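Local coordinates for protein dephospho-CoA kinase (Campylobacter jejuni subsp. jejuni serotype O:2, PDB 4ZO4) that probably catalyses the last step of coenzyme A biosynthesis, the ATP-dependent phosphorylation of the 3'-hydroxyl group of dephospho-CoA, at residues G29-A35 with K112-I118; F54-S58 with I77-E83; I134-T138 with I168-L172; E141-I147 with R161-I166. One frame throughout, in Å; residues are numbered along the deposited sequence.

Contact 1. Residues G29-A35 with K112-I118; sequences GFKSISA and KAFFVEI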
loop_
_atom_site.group_PDB
_atom_site.type_symbol
_atom_site.label_atom_id
_atom_site.label_comp_id
_atom_site.label_asym_id
_atom_site.label_seq_id
_atom_site.Cartn_x
_atom_site.Cartn_y
_atom_site.Cartn_z
ATOM N N GLY A 29 37.509 18.076 -4.617
ATOM C CA GLY A 29 37.618 18.042 -6.073
ATOM C C GLY A 29 36.919 16.894 -6.783
ATOM O O GLY A 29 37.176 16.660 -7.968
ATOM N N PHE A 30 36.037 16.169 -6.093
ATOM C CA PHE A 30 35.329 15.053 -6.743
ATOM C C PHE A 30 33.963 15.484 -7.245
ATOM O O PHE A 30 33.324 16.342 -6.634
ATOM C CB PHE A 30 35.191 13.879 -5.793
ATOM C CG PHE A 30 36.500 13.230 -5.449
ATOM C CD1 PHE A 30 36.945 12.123 -6.169
ATOM C CD2 PHE A 30 37.285 13.717 -4.404
ATOM C CE1 PHE A 30 38.147 11.514 -5.863
ATOM C CE2 PHE A 30 38.495 13.110 -4.091
ATOM C CZ PHE A 30 38.924 12.006 -4.822
ATOM N N LYS A 31 33.538 14.877 -8.358
ATOM C CA LYS A 31 32.252 15.191 -9.026
ATOM C C LYS A 31 31.035 14.609 -8.297
ATOM O O LYS A 31 31.004 13.423 -8.001
ATOM C CB LYS A 31 32.234 14.611 -10.454
ATOM C CG LYS A 31 33.332 15.109 -11.396
ATOM C CD LYS A 31 32.974 16.443 -12.049
ATOM C CE LYS A 31 33.674 16.627 -13.385
ATOM N NZ LYS A 31 33.157 17.799 -14.149
ATOM N N SER A 32 30.023 15.432 -8.046
ATOM C CA SER A 32 28.724 14.923 -7.587
ATOM C C SER A 32 27.592 15.344 -8.502
ATOM O O SER A 32 27.613 16.439 -9.065
ATOM C CB SER A 32 28.392 15.453 -6.206
ATOM O OG SER A 32 28.113 16.843 -6.287
ATOM N N ILE A 33 26.590 14.484 -8.633
ATOM C CA ILE A 33 25.293 14.890 -9.235
ATOM C C ILE A 33 24.208 14.787 -8.178
ATOM O O ILE A 33 24.300 13.980 -7.253
ATOM C CB ILE A 33 24.925 14.061 -10.484
ATOM C CG1 ILE A 33 24.702 12.591 -10.132
ATOM C CG2 ILE A 33 26.029 14.181 -11.526
ATOM C CD1 ILE A 33 24.654 11.681 -11.339
ATOM N N SER A 34 23.204 15.635 -8.269
ATOM C CA SER A 34 22.091 15.568 -7.296
ATOM C C SER A 34 20.872 14.854 -7.880
ATOM O O SER A 34 20.410 15.200 -8.972
ATOM C CB SER A 34 21.700 16.955 -6.822
ATOM O OG SER A 34 20.544 16.898 -6.004
ATOM N N ALA A 35 20.351 13.867 -7.147
ATOM C CA ALA A 35 19.169 13.104 -7.595
ATOM C C ALA A 35 17.945 13.996 -7.590
ATOM O O ALA A 35 17.229 14.029 -8.581
ATOM C CB ALA A 35 18.935 11.868 -6.744
ATOM N N LYS A 112 37.297 8.875 -12.930
ATOM C CA LYS A 112 37.548 9.416 -11.605
ATOM C C LYS A 112 36.309 9.138 -10.732
ATOM O O LYS A 112 35.189 9.137 -11.237
ATOM C CB LYS A 112 37.840 10.913 -11.702
ATOM C CG LYS A 112 38.400 11.516 -10.426
ATOM C CD LYS A 112 38.211 13.027 -10.371
ATOM C CE LYS A 112 38.342 13.526 -8.938
ATOM N NZ LYS A 112 38.604 14.985 -8.859
ATOM N N ALA A 113 36.519 8.874 -9.440
ATOM C CA ALA A 113 35.420 8.625 -8.507
ATOM C C ALA A 113 34.477 9.802 -8.475
ATOM O O ALA A 113 34.935 10.968 -8.542
ATOM C CB ALA A 113 35.935 8.355 -7.107
ATOM N N PHE A 114 33.175 9.476 -8.376
ATOM C CA PHE A 114 32.086 10.451 -8.307
ATOM C C PHE A 114 30.924 9.993 -7.387
ATOM O O PHE A 114 30.741 8.798 -7.115
ATOM C CB PHE A 114 31.565 10.793 -9.721
ATOM C CG PHE A 114 30.830 9.666 -10.404
ATOM C CD1 PHE A 114 29.439 9.621 -10.408
ATOM C CD2 PHE A 114 31.528 8.658 -11.071
ATOM C CE1 PHE A 114 28.765 8.585 -11.042
ATOM C CE2 PHE A 114 30.859 7.618 -11.711
ATOM C CZ PHE A 114 29.474 7.583 -11.696
ATOM N N PHE A 115 30.143 10.977 -6.933
ATOM C CA PHE A 115 29.108 10.793 -5.923
ATOM C C PHE A 115 27.711 11.263 -6.386
ATOM O O PHE A 115 27.504 12.423 -6.756
ATOM C CB PHE A 115 29.542 11.499 -4.626
ATOM C CG PHE A 115 30.787 10.897 -4.012
ATOM C CD1 PHE A 115 30.712 9.699 -3.316
ATOM C CD2 PHE A 115 32.037 11.497 -4.173
ATOM C CE1 PHE A 115 31.843 9.109 -2.778
ATOM C CE2 PHE A 115 33.178 10.905 -3.642
ATOM C CZ PHE A 115 33.075 9.709 -2.938
ATOM N N VAL A 116 26.765 10.336 -6.388
ATOM C CA VAL A 116 25.363 10.632 -6.680
ATOM C C VAL A 116 24.693 10.895 -5.346
ATOM O O VAL A 116 24.409 9.973 -4.560
ATOM C CB VAL A 116 24.653 9.433 -7.365
ATOM C CG1 VAL A 116 23.216 9.765 -7.691
ATOM C CG2 VAL A 116 25.396 8.987 -8.627
ATOM N N GLU A 117 24.472 12.155 -5.044
ATOM C CA GLU A 117 23.711 12.463 -3.850
ATOM C C GLU A 117 22.288 11.937 -4.063
ATOM O O GLU A 117 21.711 12.149 -5.135
ATOM C CB GLU A 117 23.717 13.975 -3.607
ATOM C CG GLU A 117 22.699 14.420 -2.575
ATOM C CD GLU A 117 22.932 15.837 -2.101
ATOM O OE1 GLU A 117 23.644 16.596 -2.795
ATOM O OE2 GLU A 117 22.389 16.179 -1.026
ATOM N N ILE A 118 21.718 11.257 -3.070
ATOM C CA ILE A 118 20.358 10.692 -3.233
ATOM C C ILE A 118 19.592 10.560 -1.911
ATOM O O ILE A 118 20.131 10.051 -0.935
ATOM C CB ILE A 118 20.434 9.331 -3.958
ATOM C CG1 ILE A 118 19.046 8.797 -4.310
ATOM C CG2 ILE A 118 21.177 8.307 -3.130
ATOM C CD1 ILE A 118 19.063 7.545 -5.166
#
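Strands 31-34 and 114-117 run parallel at one margin of the five-stranded sheet of this P-loop kinase fold, and their peptide groups zip Lys31, Ile33 and Ala35 to Phe115 and Glu117. Phe115 N gives its hydrogen to Lys31 O at 2.8 Å, and Phe115 O takes one from Ile33 N at 2.9 Å. Two residues on, Glu117 N binds Ile33 O (2.9 Å) and Glu117 O receives Ala35 N (3.0 Å). Ile33 and Val116 share a face of the sheet, lying side by side and pointing the same way, with Ile33 CD1 3.9 Å from Val116 CG2; branched residues suit this strand face, which helix 82-109 covers through Met104. On the other face Phe115 meets Phe21 edge-to-face and also touches the ring of Phe8, while Glu117 reaches toward Lys18 of the predicted ATP site in a long, weak ion pair. At the entrance to the strand, Gly29 ends the preceding helix in a Schellman motif, its positive phi suiting glycine. Here Phe30 puts an edge of its ring toward Ala113 O and rests CB against Phe115 CE2. The extended chain of Lys112 carries NZ over one face of the Phe30 ring, toward its rim: NZ stands 4.5 Å from the ring centroid, 20° off the normal, a cation-pi contact.

Contact 2. Residues F54-S58 with I77-E83; sequences FSPFS and IVFNNKE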
loop_
_atom_site.group_PDB
_atom_site.type_symbol
_atom_site.label_atom_id
_atom_site.label_comp_id
_atom_site.label_asym_id
_atom_site.label_seq_id
_atom_site.Cartn_x
_atom_site.Cartn_y
_atom_site.Cartn_z
ATOM N N PHE A 54 -2.649 16.364 -15.976
ATOM C CA PHE A 54 -3.118 16.736 -14.625
ATOM C C PHE A 54 -4.157 17.849 -14.527
ATOM O O PHE A 54 -4.898 17.912 -13.550
ATOM C CB PHE A 54 -1.929 17.087 -13.753
ATOM C CG PHE A 54 -1.123 15.902 -13.377
ATOM C CD1 PHE A 54 -1.531 15.076 -12.352
ATOM C CD2 PHE A 54 0.003 15.567 -14.091
ATOM C CE1 PHE A 54 -0.806 13.952 -12.014
ATOM C CE2 PHE A 54 0.735 14.449 -13.754
ATOM C CZ PHE A 54 0.322 13.634 -12.721
ATOM N N SER A 55 -4.200 18.737 -15.510
ATOM C CA SER A 55 -5.200 19.802 -15.532
ATOM C C SER A 55 -6.613 19.299 -15.262
ATOM O O SER A 55 -7.343 19.968 -14.538
ATOM C CB SER A 55 -5.165 20.606 -16.841
ATOM O OG SER A 55 -5.513 19.816 -17.960
ATOM N N PRO A 56 -7.000 18.119 -15.790
ATOM C CA PRO A 56 -8.374 17.667 -15.417
ATOM C C PRO A 56 -8.641 17.374 -13.926
ATOM O O PRO A 56 -9.753 16.971 -13.585
ATOM C CB PRO A 56 -8.582 16.367 -16.241
ATOM C CG PRO A 56 -7.250 15.986 -16.778
ATOM C CD PRO A 56 -6.408 17.258 -16.831
ATOM N N PHE A 57 -7.633 17.520 -13.058
ATOM C CA PHE A 57 -7.812 17.310 -11.616
ATOM C C PHE A 57 -8.080 18.597 -10.856
ATOM O O PHE A 57 -8.484 18.559 -9.691
ATOM C CB PHE A 57 -6.583 16.652 -11.015
ATOM C CG PHE A 57 -6.401 15.241 -11.431
ATOM C CD1 PHE A 57 -7.113 14.231 -10.807
ATOM C CD2 PHE A 57 -5.502 14.910 -12.429
ATOM C CE1 PHE A 57 -6.933 12.911 -11.182
ATOM C CE2 PHE A 57 -5.306 13.591 -12.800
ATOM C CZ PHE A 57 -6.024 12.593 -12.183
ATOM N N SER A 58 -7.834 19.727 -11.506
ATOM C CA SER A 58 -7.968 21.021 -10.870
ATOM C C SER A 58 -8.628 21.975 -11.834
ATOM O O SER A 58 -8.652 21.743 -13.037
ATOM C CB SER A 58 -6.597 21.555 -10.467
ATOM O OG SER A 58 -6.692 22.876 -9.956
ATOM N N ILE A 77 -2.459 18.416 -5.864
ATOM C CA ILE A 77 -3.271 17.496 -6.643
ATOM C C ILE A 77 -2.986 16.061 -6.200
ATOM O O ILE A 77 -3.904 15.313 -5.874
ATOM C CB ILE A 77 -3.000 17.635 -8.152
ATOM C CG1 ILE A 77 -3.637 18.895 -8.706
ATOM C CG2 ILE A 77 -3.530 16.436 -8.908
ATOM C CD1 ILE A 77 -3.372 19.085 -10.179
ATOM N N VAL A 78 -1.701 15.706 -6.169
ATOM C CA VAL A 78 -1.291 14.330 -5.876
ATOM C C VAL A 78 -1.462 14.018 -4.386
ATOM O O VAL A 78 -1.592 12.866 -3.995
ATOM C CB VAL A 78 0.183 13.997 -6.334
ATOM C CG1 VAL A 78 0.281 13.956 -7.840
ATOM C CG2 VAL A 78 1.187 14.979 -5.763
ATOM N N PHE A 79 -1.437 15.027 -3.544
ATOM C CA PHE A 79 -1.772 14.766 -2.153
ATOM C C PHE A 79 -3.285 14.483 -2.032
ATOM O O PHE A 79 -3.682 13.559 -1.335
ATOM C CB PHE A 79 -1.343 15.925 -1.244
ATOM C CG PHE A 79 -1.761 15.741 0.187
ATOM C CD1 PHE A 79 -1.108 14.816 1.013
ATOM C CD2 PHE A 79 -2.838 16.469 0.707
ATOM C CE1 PHE A 79 -1.521 14.627 2.328
ATOM C CE2 PHE A 79 -3.249 16.283 2.021
ATOM C CZ PHE A 79 -2.591 15.360 2.832
ATOM N N ASN A 80 -4.114 15.246 -2.738
ATOM C CA ASN A 80 -5.584 15.047 -2.708
ATOM C C ASN A 80 -6.137 13.919 -3.558
ATOM O O ASN A 80 -7.313 13.584 -3.443
ATOM C CB ASN A 80 -6.297 16.309 -3.179
ATOM C CG ASN A 80 -5.985 17.495 -2.315
ATOM O OD1 ASN A 80 -5.700 17.357 -1.123
ATOM N ND2 ASN A 80 -5.998 18.671 -2.918
ATOM N N ASN A 81 -5.316 13.347 -4.428
ATOM C CA ASN A 81 -5.826 12.391 -5.392
ATOM C C ASN A 81 -4.872 11.247 -5.587
ATOM O O ASN A 81 -3.714 11.437 -5.999
ATOM C CB ASN A 81 -6.077 13.106 -6.706
ATOM C CG ASN A 81 -6.954 12.323 -7.617
ATOM O OD1 ASN A 81 -6.538 11.307 -8.181
ATOM N ND2 ASN A 81 -8.183 12.790 -7.784
ATOM N N LYS A 82 -5.368 10.057 -5.277
ATOM C CA LYS A 82 -4.638 8.797 -5.410
ATOM C C LYS A 82 -4.280 8.481 -6.874
ATOM O O LYS A 82 -3.203 7.986 -7.185
ATOM C CB LYS A 82 -5.488 7.672 -4.810
ATOM C CG LYS A 82 -4.754 6.420 -4.347
ATOM C CD LYS A 82 -5.691 5.524 -3.534
ATOM C CE LYS A 82 -5.038 4.212 -3.106
ATOM N NZ LYS A 82 -5.922 3.408 -2.208
ATOM N N GLU A 83 -5.190 8.787 -7.770
ATOM C CA GLU A 83 -5.004 8.496 -9.171
ATOM C C GLU A 83 -3.929 9.405 -9.716
ATOM O O GLU A 83 -3.106 8.980 -10.528
ATOM C CB GLU A 83 -6.324 8.709 -9.941
ATOM C CG GLU A 83 -6.261 8.370 -11.426
ATOM C CD GLU A 83 -7.264 9.142 -12.273
ATOM O OE1 GLU A 83 -8.418 9.301 -11.830
ATOM O OE2 GLU A 83 -6.893 9.581 -13.387
#
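Phe54 faces Ile77 and Val78 as helix 47-54 runs out: its CD1 lies 4.2 Å from Ile77 CG2, and its CE1 approaches Val78 CG1. The contact packs this helix end against the joint of helices 71-80 and 82-109, in the helical region between strands 31-34 and 114-117, beside the second subunit. Ala84 and Leu88 pack on Phe54 as well. The carbonyl of Phe54 starts a short 3-10 turn by accepting from Phe57 N, which brings Phe57 round to the same joint. Phe57 makes the broadest contact. Its CB lies 3.7 Å from Ile77 CG2, and the two side chains cross at about a right angle. The ring continues past Ile77 to the Asn81 amide, which lies against CD1 and CE1: OD1 is 3.4 Å from CE1 and ND2 3.5 Å from CD1, with ring and amide planes 69° apart. Asn81 suits the joint because it ends one helix and N-caps the next: OD1 accepts from Ala84 N and, weakly, from Glu83 N. Further out, Phe57 CZ is 3.4 Å from Glu83 OE2, near the ring plane. Ser58 closes the segment, its CB 4.1 Å from Ile77 CD1, while OG bonds Lys60 N. With no hydrogen bond between the segments, the contact rests on apolar packing and on ring contacts with the amide and the acid. Glu83 OE2 forms a salt bridge to Arg161 NE and OE1 a hydrogen bond to Ser164 OG, both of the second subunit; the weakly positive ring rim of Phe57 probably adds a mild attraction for that acid.

Contact 3. Residues I134-T138 with I168-L172; sequences IVIYT and IEEKL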
loop_
_atom_site.group_PDB
_atom_site.type_symbol
_atom_site.label_atom_id
_atom_site.label_comp_id
_atom_site.label_asym_id
_atom_site.label_seq_id
_atom_site.Cartn_x
_atom_site.Cartn_y
_atom_site.Cartn_z
ATOM N N ILE A 134 26.829 4.616 0.211
ATOM C CA ILE A 134 27.426 5.243 1.396
ATOM C C ILE A 134 26.301 5.833 2.232
ATOM O O ILE A 134 25.650 6.810 1.832
ATOM C CB ILE A 134 28.370 6.420 1.002
ATOM C CG1 ILE A 134 29.616 5.915 0.276
ATOM C CG2 ILE A 134 28.798 7.256 2.223
ATOM C CD1 ILE A 134 30.520 7.038 -0.209
ATOM N N VAL A 135 26.060 5.253 3.389
ATOM C CA VAL A 135 25.021 5.778 4.230
ATOM C C VAL A 135 25.642 6.500 5.409
ATOM O O VAL A 135 26.441 5.919 6.161
ATOM C CB VAL A 135 24.073 4.677 4.742
ATOM C CG1 VAL A 135 22.959 5.312 5.569
ATOM C CG2 VAL A 135 23.486 3.886 3.582
ATOM N N ILE A 136 25.257 7.755 5.568
ATOM C CA ILE A 136 25.576 8.495 6.756
ATOM C C ILE A 136 24.442 8.344 7.750
ATOM O O ILE A 136 23.328 8.836 7.537
ATOM C CB ILE A 136 25.808 9.971 6.458
ATOM C CG1 ILE A 136 26.905 10.090 5.398
ATOM C CG2 ILE A 136 26.230 10.661 7.738
ATOM C CD1 ILE A 136 26.900 11.391 4.646
ATOM N N TYR A 137 24.772 7.667 8.840
ATOM C CA TYR A 137 23.836 7.186 9.815
ATOM C C TYR A 137 24.014 7.919 11.146
ATOM O O TYR A 137 25.143 8.078 11.629
ATOM C CB TYR A 137 24.110 5.706 10.034
ATOM C CG TYR A 137 23.186 5.018 10.993
ATOM C CD1 TYR A 137 21.806 5.280 10.980
ATOM C CD2 TYR A 137 23.666 4.056 11.873
ATOM C CE1 TYR A 137 20.952 4.614 11.830
ATOM C CE2 TYR A 137 22.813 3.380 12.731
ATOM C CZ TYR A 137 21.456 3.668 12.696
ATOM O OH TYR A 137 20.588 3.024 13.546
ATOM N N THR A 138 22.892 8.354 11.724
ATOM C CA THR A 138 22.827 8.856 13.092
ATOM C C THR A 138 21.900 7.984 13.973
ATOM O O THR A 138 20.697 8.148 13.946
ATOM C CB THR A 138 22.308 10.295 13.078
ATOM O OG1 THR A 138 23.010 11.051 12.071
ATOM C CG2 THR A 138 22.494 10.922 14.436
ATOM N N ILE A 168 14.572 3.673 8.385
ATOM C CA ILE A 168 15.966 4.068 8.137
ATOM C C ILE A 168 16.956 2.942 8.506
ATOM O O ILE A 168 17.821 2.566 7.685
ATOM C CB ILE A 168 16.349 5.360 8.893
ATOM C CG1 ILE A 168 15.742 6.585 8.206
ATOM C CG2 ILE A 168 17.856 5.567 8.888
ATOM C CD1 ILE A 168 15.699 7.810 9.093
ATOM N N GLU A 169 16.840 2.397 9.716
ATOM C CA GLU A 169 17.717 1.300 10.112
ATOM C C GLU A 169 17.593 0.101 9.195
ATOM O O GLU A 169 18.606 -0.557 8.878
ATOM C CB GLU A 169 17.432 0.841 11.522
ATOM C CG GLU A 169 17.829 1.836 12.589
ATOM C CD GLU A 169 18.045 1.192 13.954
ATOM O OE1 GLU A 169 18.693 1.852 14.806
ATOM O OE2 GLU A 169 17.572 0.044 14.188
ATOM N N GLU A 170 16.363 -0.199 8.767
ATOM C CA GLU A 170 16.161 -1.248 7.754
ATOM C C GLU A 170 16.973 -1.029 6.500
ATOM O O GLU A 170 17.469 -1.991 5.910
ATOM C CB GLU A 170 14.706 -1.379 7.333
ATOM C CG GLU A 170 14.059 -2.657 7.808
ATOM C CD GLU A 170 14.686 -3.919 7.240
ATOM O OE1 GLU A 170 15.062 -4.815 8.038
ATOM O OE2 GLU A 170 14.788 -4.018 5.994
ATOM N N LYS A 171 17.103 0.221 6.073
ATOM C CA LYS A 171 17.766 0.486 4.802
ATOM C C LYS A 171 19.282 0.173 4.818
ATOM O O LYS A 171 19.893 -0.003 3.778
ATOM C CB LYS A 171 17.526 1.922 4.408
ATOM C CG LYS A 171 17.305 2.124 2.930
ATOM C CD LYS A 171 16.087 1.360 2.410
ATOM C CE LYS A 171 15.345 2.147 1.343
ATOM N NZ LYS A 171 15.148 1.330 0.116
ATOM N N LEU A 172 19.889 0.091 5.997
ATOM C CA LEU A 172 21.335 -0.136 6.099
ATOM C C LEU A 172 21.714 -1.550 5.645
ATOM O O LEU A 172 22.781 -1.772 5.075
ATOM C CB LEU A 172 21.789 0.072 7.534
ATOM C CG LEU A 172 21.554 1.456 8.134
ATOM C CD1 LEU A 172 22.058 1.462 9.567
ATOM C CD2 LEU A 172 22.236 2.569 7.343
#
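Leu172 reaches from its helix to Tyr137 and Val135 with one methyl branch for each. CD1 sits over one face of the tyrosine ring in a CH-pi contact: it stands 3.7 Å from the ring centroid, 7° off the normal, and so lies squarely above the middle. The purely aliphatic part falls to CD2, which lies 3.3 Å from Val135 CG1. Ile168, one turn earlier, adds a looser touch through CG2, 4.4 Å from Tyr137 CE1. A forked leucine suits this place, able to meet a flat ring and a branched strand residue at once. These residues fasten helix 155-172 to strand 132-136 of the parallel sheet and to the residue that follows it; the helix belongs to the connection leading on to the neighbouring strand 177-179, a beta-alpha-beta crossover. Val135 itself is bonded through its backbone to Phe177 and Ile179. The polar approach is made at the far end of the ring. The Tyr137 side chain points away from its own backbone N (chi1 -178°) and extends toward the helix. Its OH and Glu169 OE1 lie close, at 2.6 Å and near the ring plane, but the geometry does not make a hydrogen bond; carboxylate and ring planes are turned 66° apart.

Contact 4. Residues E141-I147 with R161-I166; sequences ELSLKRI and RLDSQI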
loop_
_atom_site.group_PDB
_atom_site.type_symbol
_atom_site.label_atom_id
_atom_site.label_comp_id
_atom_site.label_asym_id
_atom_site.label_seq_id
_atom_site.Cartn_x
_atom_site.Cartn_y
_atom_site.Cartn_z
ATOM N N GLU A 141 17.231 6.463 19.548
ATOM C CA GLU A 141 16.542 5.569 20.472
ATOM C C GLU A 141 15.167 5.262 19.868
ATOM O O GLU A 141 14.365 6.170 19.564
ATOM C CB GLU A 141 16.442 6.135 21.888
ATOM C CG GLU A 141 16.738 5.074 22.960
ATOM C CD GLU A 141 16.316 5.501 24.363
ATOM O OE1 GLU A 141 16.879 4.969 25.346
ATOM O OE2 GLU A 141 15.419 6.363 24.487
ATOM N N LEU A 142 14.932 3.972 19.654
ATOM C CA LEU A 142 13.700 3.515 19.079
ATOM C C LEU A 142 12.723 3.256 20.218
ATOM O O LEU A 142 12.148 2.163 20.342
ATOM C CB LEU A 142 13.951 2.256 18.247
ATOM C CG LEU A 142 15.030 2.403 17.166
ATOM C CD1 LEU A 142 15.182 1.107 16.389
ATOM C CD2 LEU A 142 14.719 3.539 16.210
ATOM N N SER A 143 12.549 4.283 21.042
ATOM C CA SER A 143 11.657 4.248 22.191
ATOM C C SER A 143 10.638 5.326 22.011
ATOM O O SER A 143 10.984 6.504 21.937
ATOM C CB SER A 143 12.416 4.549 23.481
ATOM O OG SER A 143 11.525 4.757 24.556
ATOM N N LEU A 144 9.379 4.931 21.963
ATOM C CA LEU A 144 8.305 5.884 21.815
ATOM C C LEU A 144 8.332 6.966 22.891
ATOM O O LEU A 144 8.311 8.153 22.581
ATOM C CB LEU A 144 6.967 5.172 21.890
ATOM C CG LEU A 144 5.785 6.093 21.646
ATOM C CD1 LEU A 144 5.879 6.679 20.254
ATOM C CD2 LEU A 144 4.511 5.309 21.820
ATOM N N LYS A 145 8.393 6.542 24.148
ATOM C CA LYS A 145 8.147 7.437 25.288
ATOM C C LYS A 145 9.259 8.476 25.400
ATOM O O LYS A 145 9.016 9.647 25.708
ATOM C CB LYS A 145 8.052 6.669 26.624
ATOM C CG LYS A 145 7.498 5.237 26.592
ATOM C CD LYS A 145 6.000 5.182 26.309
ATOM C CE LYS A 145 5.389 3.888 26.824
ATOM N NZ LYS A 145 4.031 4.123 27.385
ATOM N N ARG A 146 10.481 8.037 25.138
ATOM C CA ARG A 146 11.607 8.933 25.136
ATOM C C ARG A 146 11.550 9.940 23.984
ATOM O O ARG A 146 12.220 10.955 24.031
ATOM C CB ARG A 146 12.921 8.139 25.123
ATOM C CG ARG A 146 13.230 7.359 26.418
ATOM C CD ARG A 146 13.395 8.257 27.646
ATOM N NE ARG A 146 14.527 7.878 28.500
ATOM C CZ ARG A 146 15.796 8.285 28.332
ATOM N NH1 ARG A 146 16.139 9.080 27.319
ATOM N NH2 ARG A 146 16.742 7.885 29.179
ATOM N N ILE A 147 10.764 9.671 22.949
ATOM C CA ILE A 147 10.597 10.633 21.858
ATOM C C ILE A 147 9.569 11.722 22.203
ATOM O O ILE A 147 9.716 12.879 21.793
ATOM C CB ILE A 147 10.198 9.933 20.542
ATOM C CG1 ILE A 147 11.337 9.025 20.044
ATOM C CG2 ILE A 147 9.852 10.963 19.472
ATOM C CD1 ILE A 147 10.954 8.113 18.890
ATOM N N ARG A 161 7.613 9.620 13.687
ATOM C CA ARG A 161 8.995 9.785 13.794
ATOM C C ARG A 161 9.658 8.440 14.014
ATOM O O ARG A 161 10.660 8.117 13.376
ATOM C CB ARG A 161 9.305 10.741 14.947
ATOM C CG ARG A 161 10.682 11.340 14.777
ATOM C CD ARG A 161 10.888 12.540 15.639
ATOM N NE ARG A 161 11.666 13.558 14.941
ATOM C CZ ARG A 161 12.278 14.562 15.560
ATOM N NH1 ARG A 161 12.221 14.670 16.886
ATOM N NH2 ARG A 161 12.967 15.453 14.854
ATOM N N LEU A 162 9.107 7.669 14.943
ATOM C CA LEU A 162 9.632 6.333 15.270
ATOM C C LEU A 162 9.610 5.380 14.081
ATOM O O LEU A 162 10.551 4.584 13.858
ATOM C CB LEU A 162 8.804 5.694 16.412
ATOM C CG LEU A 162 9.330 4.369 16.976
ATOM C CD1 LEU A 162 10.824 4.446 17.204
ATOM C CD2 LEU A 162 8.723 4.059 18.307
ATOM N N ASP A 163 8.516 5.404 13.336
ATOM C CA ASP A 163 8.416 4.505 12.195
ATOM C C ASP A 163 9.480 4.812 11.159
ATOM O O ASP A 163 10.025 3.916 10.540
ATOM C CB ASP A 163 7.041 4.622 11.567
ATOM C CG ASP A 163 5.967 3.893 12.361
ATOM O OD1 ASP A 163 6.257 2.877 13.060
ATOM O OD2 ASP A 163 4.815 4.355 12.277
ATOM N N SER A 164 9.753 6.085 10.939
ATOM C CA SER A 164 10.681 6.452 9.907
ATOM C C SER A 164 12.064 6.035 10.337
ATOM O O SER A 164 12.794 5.430 9.561
ATOM C CB SER A 164 10.623 7.936 9.626
ATOM O OG SER A 164 10.805 8.645 10.816
ATOM N N GLN A 165 12.410 6.299 11.592
ATOM C CA GLN A 165 13.679 5.805 12.137
ATOM C C GLN A 165 13.801 4.311 11.972
ATOM O O GLN A 165 14.828 3.829 11.531
ATOM C CB GLN A 165 13.845 6.194 13.591
ATOM C CG GLN A 165 13.973 7.705 13.790
ATOM C CD GLN A 165 13.868 8.120 15.258
ATOM O OE1 GLN A 165 14.050 7.304 16.166
ATOM N NE2 GLN A 165 13.573 9.395 15.496
ATOM N N ILE A 166 12.743 3.556 12.251
ATOM C CA ILE A 166 12.866 2.092 12.092
ATOM C C ILE A 166 13.154 1.719 10.642
ATOM O O ILE A 166 14.067 0.946 10.351
ATOM C CB ILE A 166 11.639 1.341 12.567
ATOM C CG1 ILE A 166 11.386 1.624 14.059
ATOM C CG2 ILE A 166 11.853 -0.161 12.386
ATOM C CD1 ILE A 166 10.006 1.169 14.536
#
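Arg161 O, on the helix whose Arg161, Leu162 and Gln165 meet Ile147 and Leu142, is gripped twice: by Gln165 N at 3.1 Å, the ordinary helical bond, and by Ser164 OG at 2.6 Å. The hydroxyl comes from above the carbonyl plane, 35° out of it. Ala160 O is a further partner of this hydroxyl, whose single hydrogen must be shared or alternate between the two carbonyls; Glu83 of the second subunit packs beside it. Across the contact Leu162 is the central side chain. Its two torsions together (chi1 -173°, chi2 45°) turn both methyls toward the start of helix 144-151. CD1 lies 3.6 Å from Leu142 CA and 4.0 Å from Ile147 CD1, and CD2 is 4.1 Å from Leu144 CB. Leu142 is the centre of an inverse gamma turn, and Leu162 CD1 rests on its CA. Leu142 and Gln165 slide past each other in opposite directions, Leu142 CD2 resting 3.8 Å from Gln165 CB. Gln165 suits both neighbours: its methylenes pack on that methyl, while OE1 turns in beside Glu141 O and Leu142 CD2. Ser143 then N-caps the helix through a weak bond from Arg146 N. The pair forms a helical hairpin, probably the lid region of the kinase, and the third subunit packs its own Leu144 and Ile166 on Leu142 and Leu144. With no hydrogen bond across, the start of helix 144-151 and the turn before it are held to helix 155-172 mainly by apolar packing, while Arg161 spends its charge on acids elsewhere: NH1 on Asp151 and, probably, NE on Glu83 of the second subunit.

In the fold
Contact 1 and contact 3 share the central sheet and meet directly, Phe115 CE1 lying 3.6 Å from Ile134 CD1; their centres are about 19 Å apart. Between their strands runs strand 7-12, which leads into the predicted ATP-binding loop: the side chain of Glu117 is about 3 Å from the side chain of Lys18, and that of Val135 about 9 Å from it. Contact 4 continues contact 3 along helix 155-172, with Glu169 OE2 3.4 Å from Leu142 CD1, and both pack on the third subunit. Contact 2 stands apart, its centre about 34 Å from that of contact 1, yet in the assembly its Glu83 pairs with Arg161 and Ser164 of contact 4's segment in the second subunit.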